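Local coordinates for DNA polymerase beta (Leishmania infantum, PDB 4P4M), which adds deoxyribonucleotides from their triphosphates to the end of a DNA chain and probably serves in base excision repair, at residues 165-170 with 230-235; 179-184 with 199-204; 212-217 with 276-281; 282-287 with 354-359. All blocks are in the same frame, centred on the assembly; numbering follows the deposited sequence.

Contact 1. Residues 165-170 with 230-235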
loop_
_atom_site.group_PDB
_atom_site.type_symbol
_atom_site.label_atom_id
_atom_site.label_comp_id
_atom_site.label_asym_id
_atom_site.label_seq_id
_atom_site.Cartn_x
_atom_site.Cartn_y
_atom_site.Cartn_z
ATOM N N ASN A 165 4.582 -0.335 -16.404
ATOM C CA ASN A 165 5.577 0.179 -17.348
ATOM C C ASN A 165 5.802 1.682 -17.177
ATOM O O ASN A 165 6.935 2.164 -17.254
ATOM C CB ASN A 165 5.168 -0.122 -18.798
ATOM C CG ASN A 165 5.131 -1.617 -19.105
ATOM O OD1 ASN A 165 5.674 -2.432 -18.361
ATOM N ND2 ASN A 165 4.493 -1.976 -20.210
ATOM N N TYR A 166 4.715 2.416 -16.942
ATOM C CA TYR A 166 4.772 3.865 -16.774
ATOM C C TYR A 166 5.586 4.239 -15.535
ATOM O O TYR A 166 6.487 5.074 -15.604
ATOM C CB TYR A 166 3.356 4.459 -16.675
ATOM C CG TYR A 166 3.309 5.979 -16.655
ATOM C CD1 TYR A 166 3.242 6.708 -17.836
ATOM C CD2 TYR A 166 3.335 6.680 -15.454
ATOM C CE1 TYR A 166 3.201 8.104 -17.819
ATOM C CE2 TYR A 166 3.290 8.072 -15.427
ATOM C CZ TYR A 166 3.228 8.773 -16.611
ATOM O OH TYR A 166 3.188 10.149 -16.574
ATOM N N LEU A 167 5.261 3.629 -14.399
ATOM C CA LEU A 167 5.961 3.943 -13.149
ATOM C C LEU A 167 7.447 3.569 -13.231
ATOM O O LEU A 167 8.309 4.308 -12.730
ATOM C CB LEU A 167 5.285 3.254 -11.954
ATOM C CG LEU A 167 3.905 3.828 -11.566
ATOM C CD1 LEU A 167 3.152 2.889 -10.634
ATOM C CD2 LEU A 167 4.034 5.222 -10.936
ATOM N N ARG A 168 7.751 2.429 -13.862
ATOM C CA ARG A 168 9.151 2.012 -14.038
ATOM C C ARG A 168 9.940 3.000 -14.906
ATOM O O ARG A 168 11.090 3.361 -14.597
ATOM C CB ARG A 168 9.241 0.599 -14.645
ATOM C CG ARG A 168 8.907 -0.516 -13.664
ATOM C CD ARG A 168 9.180 -1.902 -14.260
ATOM N NE ARG A 168 9.175 -2.927 -13.223
ATOM C CZ ARG A 168 8.956 -4.216 -13.445
ATOM N NH1 ARG A 168 8.714 -4.646 -14.682
ATOM N NH2 ARG A 168 8.977 -5.072 -12.429
ATOM N N GLU A 169 9.334 3.423 -16.006
ATOM C CA GLU A 169 9.971 4.407 -16.864
ATOM C C GLU A 169 10.215 5.734 -16.137
ATOM O O GLU A 169 11.310 6.289 -16.223
ATOM C CB GLU A 169 9.158 4.641 -18.144
ATOM C CG GLU A 169 9.775 5.702 -19.042
ATOM C CD GLU A 169 8.961 5.966 -20.297
ATOM O OE1 GLU A 169 8.118 6.893 -20.279
ATOM O OE2 GLU A 169 9.171 5.252 -21.302
ATOM N N LYS A 170 9.205 6.247 -15.428
ATOM C CA LYS A 170 9.343 7.545 -14.756
ATOM C C LYS A 170 10.340 7.450 -13.603
ATOM O O LYS A 170 11.078 8.393 -13.336
ATOM C CB LYS A 170 7.988 8.085 -14.249
ATOM C CG LYS A 170 6.936 8.323 -15.345
ATOM C CD LYS A 170 7.582 8.865 -16.615
ATOM C CE LYS A 170 6.586 9.062 -17.742
ATOM N NZ LYS A 170 7.324 9.299 -19.030
ATOM N N LEU A 230 3.734 15.601 -14.291
ATOM C CA LEU A 230 3.318 14.914 -15.517
ATOM C C LEU A 230 1.798 14.741 -15.612
ATOM O O LEU A 230 1.288 14.241 -16.614
ATOM C CB LEU A 230 3.983 13.535 -15.595
ATOM C CG LEU A 230 5.483 13.555 -15.887
ATOM C CD1 LEU A 230 6.110 12.197 -15.572
ATOM C CD2 LEU A 230 5.727 13.958 -17.330
ATOM N N LYS A 231 1.087 15.157 -14.568
ATOM C CA LYS A 231 -0.367 15.009 -14.479
ATOM C C LYS A 231 -0.829 13.545 -14.398
ATOM O O LYS A 231 -1.989 13.231 -14.704
ATOM C CB LYS A 231 -1.082 15.731 -15.630
ATOM C CG LYS A 231 -0.664 17.187 -15.817
ATOM C CD LYS A 231 -0.845 17.986 -14.547
ATOM C CE LYS A 231 -0.325 19.411 -14.721
ATOM N NZ LYS A 231 -0.476 20.226 -13.480
ATOM N N TYR A 232 0.074 12.658 -13.991
ATOM C CA TYR A 232 -0.313 11.273 -13.684
ATOM C C TYR A 232 -0.988 11.239 -12.311
ATOM O O TYR A 232 -2.159 10.871 -12.205
ATOM C CB TYR A 232 0.906 10.339 -13.723
ATOM C CG TYR A 232 0.619 8.908 -13.278
ATOM C CD1 TYR A 232 0.009 7.996 -14.136
ATOM C CD2 TYR A 232 0.978 8.472 -12.007
ATOM C CE1 TYR A 232 -0.250 6.658 -13.732
ATOM C CE2 TYR A 232 0.717 7.151 -11.585
ATOM C CZ TYR A 232 0.110 6.256 -12.450
ATOM O OH TYR A 232 -0.122 4.961 -12.023
ATOM N N LEU A 233 -0.265 11.642 -11.259
ATOM C CA LEU A 233 -0.879 11.786 -9.933
ATOM C C LEU A 233 -1.697 13.080 -9.896
ATOM O O LEU A 233 -1.162 14.161 -10.155
ATOM C CB LEU A 233 0.176 11.781 -8.807
ATOM C CG LEU A 233 0.922 10.451 -8.585
ATOM C CD1 LEU A 233 1.889 10.551 -7.384
ATOM C CD2 LEU A 233 -0.062 9.279 -8.396
ATOM N N GLU A 234 -2.990 12.976 -9.589
ATOM C CA GLU A 234 -3.859 14.149 -9.649
ATOM C C GLU A 234 -4.581 14.488 -8.347
ATOM O O GLU A 234 -5.209 15.547 -8.241
ATOM C CB GLU A 234 -4.836 14.061 -10.840
ATOM C CG GLU A 234 -5.766 12.866 -10.841
ATOM C CD GLU A 234 -6.793 12.921 -11.984
ATOM O OE1 GLU A 234 -6.412 12.780 -13.165
ATOM O OE2 GLU A 234 -7.987 13.115 -11.693
ATOM N N ALA A 235 -4.497 13.604 -7.356
ATOM C CA ALA A 235 -5.082 13.887 -6.044
ATOM C C ALA A 235 -4.382 13.055 -4.981
ATOM O O ALA A 235 -3.954 11.935 -5.264
ATOM C CB ALA A 235 -6.603 13.594 -6.051
HETATM O O HOH W 1 2.131 11.501 -18.448
#
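Tyr166 and Tyr232 face each other with their CA atoms 9.5 Å apart, the same spacing as between Lys170 and Leu230, so one helical turn of 165-170 meets 230-235 through side chains alone. The two tyrosine rings form an offset stack, centroids 4.8 Å apart and planes inclined by 26°. Tyr166 runs past Tyr232 in the opposite direction: its CE2 comes to 3.5 Å from Tyr232 CD1, and its CD2 lies over one face of the Tyr232 ring near the rim. With CG of Tyr166 anti to the backbone N (chi1 -173°), the ring reaches far enough for OH to touch Leu230 CB at 3.6 Å. A water near Tyr166 OH gives a weak hydrogen bond to Leu230 O. In the palm of this family X polymerase, the contact joins helix 157-175 to the connection between helix 219-229 and strand 233-236, where Lys231, with positive phi, closes the preceding helix in a Schellman motif. Leu167 crosses Tyr232 at about a right angle, its CD2 3.9 Å from Tyr232 CE2, while His163, one turn earlier on the same helix, hydrogen-bonds Tyr232 OH. At the other end, the aliphatic part of Lys170 lies against Leu230 CD1, its CD at 3.8 Å, and its CG lies over one face of the Tyr166 ring, toward the rim. Beyond that apolar stem, Lys170 NZ forms a salt bridge with Glu169 OE1.

Contact 2. Residues 179-184 with 199-204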
loop_
_atom_site.group_PDB
_atom_site.type_symbol
_atom_site.label_atom_id
_atom_site.label_comp_id
_atom_site.label_asym_id
_atom_site.label_seq_id
_atom_site.Cartn_x
_atom_site.Cartn_y
_atom_site.Cartn_z
ATOM N N PHE A 179 17.453 2.916 -8.368
ATOM C CA PHE A 179 16.115 2.605 -7.863
ATOM C C PHE A 179 15.327 1.658 -8.772
ATOM O O PHE A 179 15.611 1.543 -9.959
ATOM C CB PHE A 179 15.314 3.901 -7.628
ATOM C CG PHE A 179 15.705 4.629 -6.369
ATOM C CD1 PHE A 179 16.712 5.577 -6.380
ATOM C CD2 PHE A 179 15.064 4.349 -5.167
ATOM C CE1 PHE A 179 17.074 6.241 -5.217
ATOM C CE2 PHE A 179 15.417 5.015 -4.004
ATOM C CZ PHE A 179 16.421 5.958 -4.029
ATOM N N SER A 180 14.341 0.969 -8.204
ATOM C CA SER A 180 13.445 0.154 -9.018
ATOM C C SER A 180 12.000 0.196 -8.508
ATOM O O SER A 180 11.748 0.546 -7.349
ATOM C CB SER A 180 13.945 -1.289 -9.069
ATOM O OG SER A 180 13.856 -1.877 -7.791
ATOM N N ILE A 181 11.069 -0.168 -9.391
ATOM C CA ILE A 181 9.642 -0.277 -9.069
ATOM C C ILE A 181 9.151 -1.704 -9.321
ATOM O O ILE A 181 9.457 -2.299 -10.368
ATOM C CB ILE A 181 8.783 0.683 -9.943
ATOM C CG1 ILE A 181 9.007 2.142 -9.552
ATOM C CG2 ILE A 181 7.293 0.323 -9.824
ATOM C CD1 ILE A 181 8.253 2.575 -8.287
ATOM N N LEU A 182 8.394 -2.243 -8.362
ATOM C CA LEU A 182 7.761 -3.565 -8.476
ATOM C C LEU A 182 6.279 -3.440 -8.101
ATOM O O LEU A 182 5.947 -2.867 -7.060
ATOM C CB LEU A 182 8.431 -4.570 -7.525
ATOM C CG LEU A 182 9.914 -4.917 -7.737
ATOM C CD1 LEU A 182 10.612 -5.310 -6.428
ATOM C CD2 LEU A 182 10.077 -6.018 -8.792
ATOM N N ILE A 183 5.392 -3.976 -8.936
ATOM C CA ILE A 183 3.957 -3.937 -8.647
ATOM C C ILE A 183 3.527 -5.271 -8.032
ATOM O O ILE A 183 3.745 -6.331 -8.627
ATOM C CB ILE A 183 3.116 -3.660 -9.920
ATOM C CG1 ILE A 183 3.621 -2.402 -10.649
ATOM C CG2 ILE A 183 1.633 -3.540 -9.566
ATOM C CD1 ILE A 183 3.612 -1.113 -9.798
ATOM N N CYS A 184 2.924 -5.216 -6.848
ATOM C CA CYS A 184 2.510 -6.415 -6.117
ATOM C C CYS A 184 0.987 -6.541 -6.073
ATOM O O CYS A 184 0.344 -6.439 -7.103
ATOM C CB CYS A 184 3.108 -6.418 -4.708
ATOM S SG CYS A 184 4.933 -6.450 -4.738
ATOM N N ALA A 199 2.494 -0.541 -5.332
ATOM C CA ALA A 199 3.872 -0.470 -5.804
ATOM C C ALA A 199 4.880 -0.432 -4.648
ATOM O O ALA A 199 4.610 0.162 -3.599
ATOM C CB ALA A 199 4.059 0.753 -6.708
ATOM N N ILE A 200 6.026 -1.083 -4.851
ATOM C CA ILE A 200 7.190 -0.936 -3.970
ATOM C C ILE A 200 8.283 -0.169 -4.700
ATOM O O ILE A 200 8.651 -0.504 -5.833
ATOM C CB ILE A 200 7.784 -2.311 -3.543
ATOM C CG1 ILE A 200 6.766 -3.117 -2.740
ATOM C CG2 ILE A 200 9.100 -2.115 -2.737
ATOM C CD1 ILE A 200 7.181 -4.594 -2.536
ATOM N N LEU A 201 8.786 0.877 -4.049
ATOM C CA LEU A 201 9.944 1.617 -4.533
ATOM C C LEU A 201 11.136 1.248 -3.644
ATOM O O LEU A 201 11.045 1.336 -2.424
ATOM C CB LEU A 201 9.651 3.119 -4.456
ATOM C CG LEU A 201 10.793 4.094 -4.755
ATOM C CD1 LEU A 201 11.246 3.971 -6.217
ATOM C CD2 LEU A 201 10.375 5.529 -4.419
ATOM N N SER A 202 12.247 0.824 -4.240
ATOM C CA SER A 202 13.401 0.421 -3.437
ATOM C C SER A 202 14.724 0.581 -4.187
ATOM O O SER A 202 14.751 0.577 -5.422
ATOM C CB SER A 202 13.243 -1.034 -2.979
ATOM O OG SER A 202 13.257 -1.937 -4.085
ATOM N N ARG A 203 15.818 0.726 -3.440
ATOM C CA ARG A 203 17.150 0.764 -4.050
ATOM C C ARG A 203 17.590 -0.644 -4.449
ATOM O O ARG A 203 17.273 -1.621 -3.769
ATOM C CB ARG A 203 18.173 1.408 -3.095
ATOM C CG ARG A 203 17.978 2.934 -2.928
ATOM C CD ARG A 203 18.880 3.504 -1.812
ATOM N NE ARG A 203 20.314 3.518 -2.152
ATOM C CZ ARG A 203 20.878 4.428 -2.939
ATOM N NH1 ARG A 203 20.131 5.387 -3.477
ATOM N NH2 ARG A 203 22.186 4.393 -3.189
ATOM N N THR A 204 18.331 -0.752 -5.551
ATOM C CA THR A 204 18.742 -2.059 -6.049
ATOM C C THR A 204 19.893 -2.641 -5.222
ATOM O O THR A 204 20.562 -1.925 -4.465
ATOM C CB THR A 204 19.224 -1.978 -7.503
ATOM O OG1 THR A 204 20.441 -1.221 -7.543
ATOM C CG2 THR A 204 18.160 -1.315 -8.406
HETATM O O HOH W 2 11.087 -2.188 -5.858
#
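Ile181 and Leu201 meet at the apolar centre, their CD1 methyls 3.9 Å apart as the two side chains pass at a slant. On the same face of the sheet, Ile183 lays its CD1 against Ala199 CB at 3.6 Å, and at the other end Phe179 CD2 touches Leu201 CD1. Helix 157-175 covers this face, with Cys171 reaching Phe179, Ile181 and Leu201. The face bearing Leu182 and Ile200 lies on the other side, where Cys184 SG packs on Ile200 CD1 at 3.7 Å and helix 282-290 supplies Ala285 and Phe289 against Ile200. Strands 179-183 and 199-203 run antiparallel, their directions 160° apart, and form part of the mixed palm sheet; strand 193-203 also carries Asp196 and Asp198, which bind magnesium. Four backbone hydrogen bonds join the strands, reciprocal between Ser180 and Ser202 and between Leu182 and Ile200; the straightest, Ile200 N to Leu182 O, is 2.8 Å long with 171° at the hydrogen. Farther out, Arg203 CG sits over one face of the Phe179 ring in a CH-pi contact, 3.8 Å from its centroid. The Arg203 chain bends at chi3 (70°), and the guanidinium ends nearly perpendicular to that ring, with Arg203 NH2 donating a hydrogen bond to Pro208 O. At the polar edge, Ser180 OG and Ser202 OG are 3.8 Å apart, and one water bridges them, held by Ser202 OG and Ile200 O and only weakly by Ser180 OG.

Contact 3. Residues 212-217 with 276-281; sequences EPVAAT and LIETKS
The one direct hydrogen bond between 212-217 and 276-281 runs from Val214 N to Glu278 OE2, 2.7 Å long and fairly straight at 160°. The amide meets the carboxylate on its syn side, 23° out of the plane. Glu278 gets there by folding back at chi2 (-80°), which brings its acid group alongside Val214 while the two side chains point past each other in opposite senses. Two waters enlarge the polar link. One donates to Glu278 OE1 and to Glu212 O; the other donates to Glu278 OE2 and accepts from Ala215 N, so that OE2 receives both an amide and a water. Consecutive amides at the start of the 3-10 turn 214-217 are thus tied to a single carboxylate oxygen, one directly and one through solvent, and their partial positive charge would be expected to favour its ionised form. Val214 CG1 is in van der Waals contact with Glu278 OE2 at 3.4 Å. In apolar contact, the same methyl lies 4.0 Å from Leu276 CG, and Leu276 CD2 presses on Ala215 CA at 3.6 Å. Within the turn, Val214 O accepts from both Thr217 N and Thr217 OG1. Leu276 is also packed by Leu201 and Val219. A short 3-10 turn before helix 219-229 is fastened by an acidic side chain to segment 276-281, which overlaps strand 270-277, between strands 193-203 and 243-248 in the polymerase palm sheet.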
loop_
_atom_site.group_PDB
_atom_site.type_symbol
_atom_site.label_atom_id
_atom_site.label_comp_id
_atom_site.label_asym_id
_atom_site.label_seq_id
_atom_site.Cartn_x
_atom_site.Cartn_y
_atom_site.Cartn_z
ATOM N N GLU A 212 22.128 6.791 6.208
ATOM C CA GLU A 212 20.881 7.109 6.913
ATOM C C GLU A 212 19.748 6.319 6.257
ATOM O O GLU A 212 19.926 5.810 5.145
ATOM C CB GLU A 212 20.577 8.605 6.805
ATOM C CG GLU A 212 21.564 9.527 7.553
ATOM C CD GLU A 212 21.429 9.426 9.072
ATOM O OE1 GLU A 212 20.293 9.258 9.567
ATOM O OE2 GLU A 212 22.459 9.527 9.770
ATOM N N PRO A 213 18.588 6.208 6.935
ATOM C CA PRO A 213 17.430 5.541 6.320
ATOM C C PRO A 213 17.105 6.192 4.984
ATOM O O PRO A 213 17.124 7.425 4.888
ATOM C CB PRO A 213 16.292 5.807 7.317
ATOM C CG PRO A 213 16.992 5.932 8.657
ATOM C CD PRO A 213 18.313 6.630 8.323
ATOM N N VAL A 214 16.793 5.387 3.968
ATOM C CA VAL A 214 16.502 5.952 2.640
ATOM C C VAL A 214 15.327 6.928 2.680
ATOM O O VAL A 214 15.274 7.900 1.911
ATOM C CB VAL A 214 16.296 4.850 1.553
ATOM C CG1 VAL A 214 15.047 4.016 1.841
ATOM C CG2 VAL A 214 16.200 5.480 0.150
ATOM N N ALA A 215 14.400 6.700 3.601
ATOM C CA ALA A 215 13.245 7.583 3.733
ATOM C C ALA A 215 13.661 8.998 4.110
ATOM O O ALA A 215 12.965 9.956 3.771
ATOM C CB ALA A 215 12.239 7.028 4.748
ATOM N N ALA A 216 14.807 9.136 4.777
ATOM C CA ALA A 216 15.265 10.456 5.224
ATOM C C ALA A 216 15.806 11.333 4.092
ATOM O O ALA A 216 16.014 12.532 4.276
ATOM C CB ALA A 216 16.307 10.318 6.348
ATOM N N THR A 217 16.034 10.741 2.924
ATOM C CA THR A 217 16.515 11.486 1.757
ATOM C C THR A 217 15.411 12.303 1.052
ATOM O O THR A 217 15.706 13.110 0.166
ATOM C CB THR A 217 17.159 10.545 0.699
ATOM O OG1 THR A 217 16.149 9.703 0.114
ATOM C CG2 THR A 217 18.247 9.681 1.317
ATOM N N LEU A 276 7.909 2.931 0.144
ATOM C CA LEU A 276 9.368 3.010 0.025
ATOM C C LEU A 276 10.002 2.037 1.033
ATOM O O LEU A 276 9.710 2.111 2.229
ATOM C CB LEU A 276 9.844 4.448 0.315
ATOM C CG LEU A 276 11.363 4.697 0.341
ATOM C CD1 LEU A 276 12.051 4.389 -1.006
ATOM C CD2 LEU A 276 11.681 6.154 0.798
ATOM N N ILE A 277 10.852 1.131 0.547
ATOM C CA ILE A 277 11.336 -0.010 1.350
ATOM C C ILE A 277 12.857 -0.142 1.225
ATOM O O ILE A 277 13.395 0.007 0.127
ATOM C CB ILE A 277 10.682 -1.341 0.861
ATOM C CG1 ILE A 277 9.157 -1.323 1.056
ATOM C CG2 ILE A 277 11.318 -2.584 1.557
ATOM C CD1 ILE A 277 8.696 -1.252 2.523
ATOM N N GLU A 278 13.547 -0.398 2.344
ATOM C CA GLU A 278 15.005 -0.590 2.335
ATOM C C GLU A 278 15.388 -1.859 1.562
ATOM O O GLU A 278 14.675 -2.865 1.607
ATOM C CB GLU A 278 15.575 -0.686 3.764
ATOM C CG GLU A 278 15.435 0.587 4.636
ATOM C CD GLU A 278 16.492 1.664 4.350
ATOM O OE1 GLU A 278 17.526 1.368 3.709
ATOM O OE2 GLU A 278 16.286 2.819 4.790
ATOM N N THR A 279 16.539 -1.828 0.897
ATOM C CA THR A 279 16.979 -2.966 0.077
ATOM C C THR A 279 16.906 -4.333 0.785
ATOM O O THR A 279 16.327 -5.294 0.244
ATOM C CB THR A 279 18.404 -2.748 -0.485
ATOM O OG1 THR A 279 18.435 -1.527 -1.229
ATOM C CG2 THR A 279 18.804 -3.912 -1.408
ATOM N N LYS A 280 17.482 -4.435 1.983
ATOM C CA LYS A 280 17.496 -5.726 2.692
ATOM C C LYS A 280 16.090 -6.219 3.057
ATOM O O LYS A 280 15.903 -7.409 3.372
ATOM C CB LYS A 280 18.360 -5.661 3.965
ATOM C CG LYS A 280 17.748 -4.788 5.063
ATOM C CD LYS A 280 18.555 -4.822 6.387
ATOM C CE LYS A 280 19.875 -4.061 6.287
ATOM N NZ LYS A 280 20.572 -3.958 7.627
ATOM N N SER A 281 15.113 -5.311 3.042
ATOM C CA SER A 281 13.723 -5.659 3.372
ATOM C C SER A 281 12.885 -6.090 2.167
ATOM O O SER A 281 11.721 -6.457 2.318
ATOM C CB SER A 281 13.029 -4.463 4.057
ATOM O OG SER A 281 13.593 -4.201 5.335
HETATM O O HOH W 3 19.487 3.398 3.546
HETATM O O HOH W 4 13.914 4.111 5.013
#

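Contact 4. Residues 282-287 with 354-359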
loop_
_atom_site.group_PDB
_atom_site.type_symbol
_atom_site.label_atom_id
_atom_site.label_comp_id
_atom_site.label_asym_id
_atom_site.label_seq_id
_atom_site.Cartn_x
_atom_site.Cartn_y
_atom_site.Cartn_z
ATOM N N VAL A 282 13.445 -6.026 0.965
ATOM C CA VAL A 282 12.621 -6.263 -0.228
ATOM C C VAL A 282 11.920 -7.653 -0.294
ATOM O O VAL A 282 10.742 -7.735 -0.630
ATOM C CB VAL A 282 13.392 -5.914 -1.536
ATOM C CG1 VAL A 282 12.660 -6.428 -2.765
ATOM C CG2 VAL A 282 13.597 -4.385 -1.620
ATOM N N PRO A 283 12.628 -8.748 0.044
ATOM C CA PRO A 283 11.933 -10.048 -0.030
ATOM C C PRO A 283 10.726 -10.144 0.913
ATOM O O PRO A 283 9.678 -10.684 0.530
ATOM C CB PRO A 283 13.025 -11.058 0.386
ATOM C CG PRO A 283 14.331 -10.362 0.003
ATOM C CD PRO A 283 14.070 -8.900 0.319
ATOM N N THR A 284 10.868 -9.653 2.143
ATOM C CA THR A 284 9.742 -9.678 3.072
ATOM C C THR A 284 8.645 -8.663 2.685
ATOM O O THR A 284 7.474 -8.875 2.974
ATOM C CB THR A 284 10.199 -9.452 4.535
ATOM O OG1 THR A 284 11.176 -8.408 4.569
ATOM C CG2 THR A 284 10.832 -10.736 5.109
ATOM N N ALA A 285 9.023 -7.560 2.041
ATOM C CA ALA A 285 8.019 -6.599 1.565
ATOM C C ALA A 285 7.252 -7.166 0.362
ATOM O O ALA A 285 6.052 -6.922 0.207
ATOM C CB ALA A 285 8.677 -5.238 1.211
ATOM N N MET A 286 7.936 -7.914 -0.503
ATOM C CA MET A 286 7.237 -8.579 -1.599
ATOM C C MET A 286 6.172 -9.530 -1.050
ATOM O O MET A 286 5.050 -9.582 -1.567
ATOM C CB MET A 286 8.215 -9.314 -2.519
ATOM C CG MET A 286 9.019 -8.376 -3.403
ATOM S SD MET A 286 10.296 -9.223 -4.341
ATOM C CE MET A 286 9.286 -10.271 -5.386
ATOM N N LEU A 287 6.504 -10.263 0.012
ATOM C CA LEU A 287 5.511 -11.142 0.639
ATOM C C LEU A 287 4.329 -10.344 1.183
ATOM O O LEU A 287 3.169 -10.671 0.921
ATOM C CB LEU A 287 6.120 -11.945 1.793
ATOM C CG LEU A 287 6.805 -13.272 1.495
ATOM C CD1 LEU A 287 7.577 -13.735 2.736
ATOM C CD2 LEU A 287 5.771 -14.325 1.045
ATOM N N VAL A 354 16.857 -12.615 10.858
ATOM C CA VAL A 354 17.334 -13.731 10.052
ATOM C C VAL A 354 17.344 -13.238 8.609
ATOM O O VAL A 354 16.283 -13.002 8.013
ATOM C CB VAL A 354 16.416 -14.965 10.160
ATOM C CG1 VAL A 354 16.830 -16.041 9.140
ATOM C CG2 VAL A 354 16.433 -15.515 11.581
ATOM N N GLU A 355 18.538 -13.057 8.053
ATOM C CA GLU A 355 18.654 -12.552 6.689
ATOM C C GLU A 355 18.005 -13.496 5.682
ATOM O O GLU A 355 18.179 -14.714 5.762
ATOM C CB GLU A 355 20.122 -12.313 6.325
ATOM C CG GLU A 355 20.747 -11.148 7.072
ATOM C CD GLU A 355 22.205 -10.944 6.702
ATOM O OE1 GLU A 355 22.592 -11.319 5.569
ATOM O OE2 GLU A 355 22.962 -10.418 7.548
ATOM N N VAL A 356 17.248 -12.936 4.741
ATOM C CA VAL A 356 16.670 -13.734 3.657
ATOM C C VAL A 356 16.902 -13.060 2.305
ATOM O O VAL A 356 17.004 -11.838 2.238
ATOM C CB VAL A 356 15.158 -14.001 3.878
ATOM C CG1 VAL A 356 14.945 -14.847 5.121
ATOM C CG2 VAL A 356 14.370 -12.679 3.970
ATOM N N ARG A 357 16.990 -13.855 1.237
ATOM C CA ARG A 357 17.173 -13.299 -0.101
ATOM C C ARG A 357 15.965 -13.531 -0.996
ATOM O O ARG A 357 15.832 -12.888 -2.041
ATOM C CB ARG A 357 18.429 -13.867 -0.777
ATOM C CG ARG A 357 18.297 -15.303 -1.251
ATOM C CD ARG A 357 19.274 -15.622 -2.386
ATOM N NE ARG A 357 18.624 -15.580 -3.691
ATOM C CZ ARG A 357 17.909 -16.580 -4.197
ATOM N NH1 ARG A 357 17.756 -17.698 -3.503
ATOM N NH2 ARG A 357 17.345 -16.463 -5.389
ATOM N N SER A 358 15.086 -14.443 -0.591
ATOM C CA SER A 358 13.924 -14.821 -1.407
ATOM C C SER A 358 12.679 -15.060 -0.556
ATOM O O SER A 358 12.784 -15.300 0.659
ATOM C CB SER A 358 14.230 -16.110 -2.180
ATOM O OG SER A 358 14.356 -17.222 -1.291
ATOM N N GLU A 359 11.502 -15.000 -1.182
ATOM C CA GLU A 359 10.272 -15.402 -0.492
ATOM C C GLU A 359 10.380 -16.849 -0.012
ATOM O O GLU A 359 9.972 -17.170 1.112
ATOM C CB GLU A 359 9.043 -15.248 -1.398
ATOM C CG GLU A 359 8.759 -13.802 -1.841
ATOM C CD GLU A 359 7.485 -13.691 -2.673
ATOM O OE1 GLU A 359 7.338 -14.458 -3.657
ATOM O OE2 GLU A 359 6.633 -12.839 -2.340
#
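Glu359 reaches across to the helix 282-287 along its whole side chain. Its CB begins beside Leu287, 4.2 Å from Leu287 CG. The next atom, Glu359 CG, lies 3.9 Å from Leu287 CG and also approaches Pro283 O. Beyond CG the chain is extended (chi2 -177°), and it slides along Leu287 in the opposite direction, bringing Glu359 CD to 4.1 Å from Leu287 CD2. At the tip, OE2 settles against the helix backbone, 3.6 Å from Met286 C and close to Met286 CB and Leu287 CD2. Leu287 N is 3.5 Å from Glu359 OE2, but the angle is poor for a hydrogen bond; that amide instead closes the helical turn on Pro283 O. The other oxygen, Glu359 OE1, forms salt bridges with Arg376 and Arg188.

Pro283 packs on the backbone at Arg357 and Ser358, its CG 3.6 Å from Arg357 O and its CB near Ser358 N. Val356 CG2 touches both Pro283 CB and Thr284 CG2, at 4.2 Å from each, with the Thr284 and Val356 side chains crossing at about a right angle. Ser358 is the N-cap of helix 359-365, its OG accepting from Asp361 N, and Val362 and Phe363 of that helix pack on Leu287.

Within the thumb region, therefore, the two segments meet by van der Waals contact without a hydrogen bond between them, and the buried carboxylate of Glu359 is compensated by arginines from elsewhere in the chain, which probably keep it ionised.

Overall arrangement
Contact 2 touches all the others, lying between contacts 1 and 4. Towards contact 1, helix 157-175 packs on strand 179-183, with Arg168 NE 2.9 Å from Ile181 O in a probable hydrogen bond. Towards contact 3, strands 193-203 and 270-277 are neighbours in the palm sheet, and Leu201 O lies 3.0 Å from Ile277 N. Helix 282-290 follows strand 270-277 and carries contact 4 back over contact 2, where Ser202 OG meets Val282 CG2, and over contact 3 through Ile277 and Ala285. The centres of contacts 1 and 4 are 27 Å apart. The side chain of Cys184, in contact 2, is about 7 Å from the bound dideoxythymidine triphosphate; contact 3 lies away from the site.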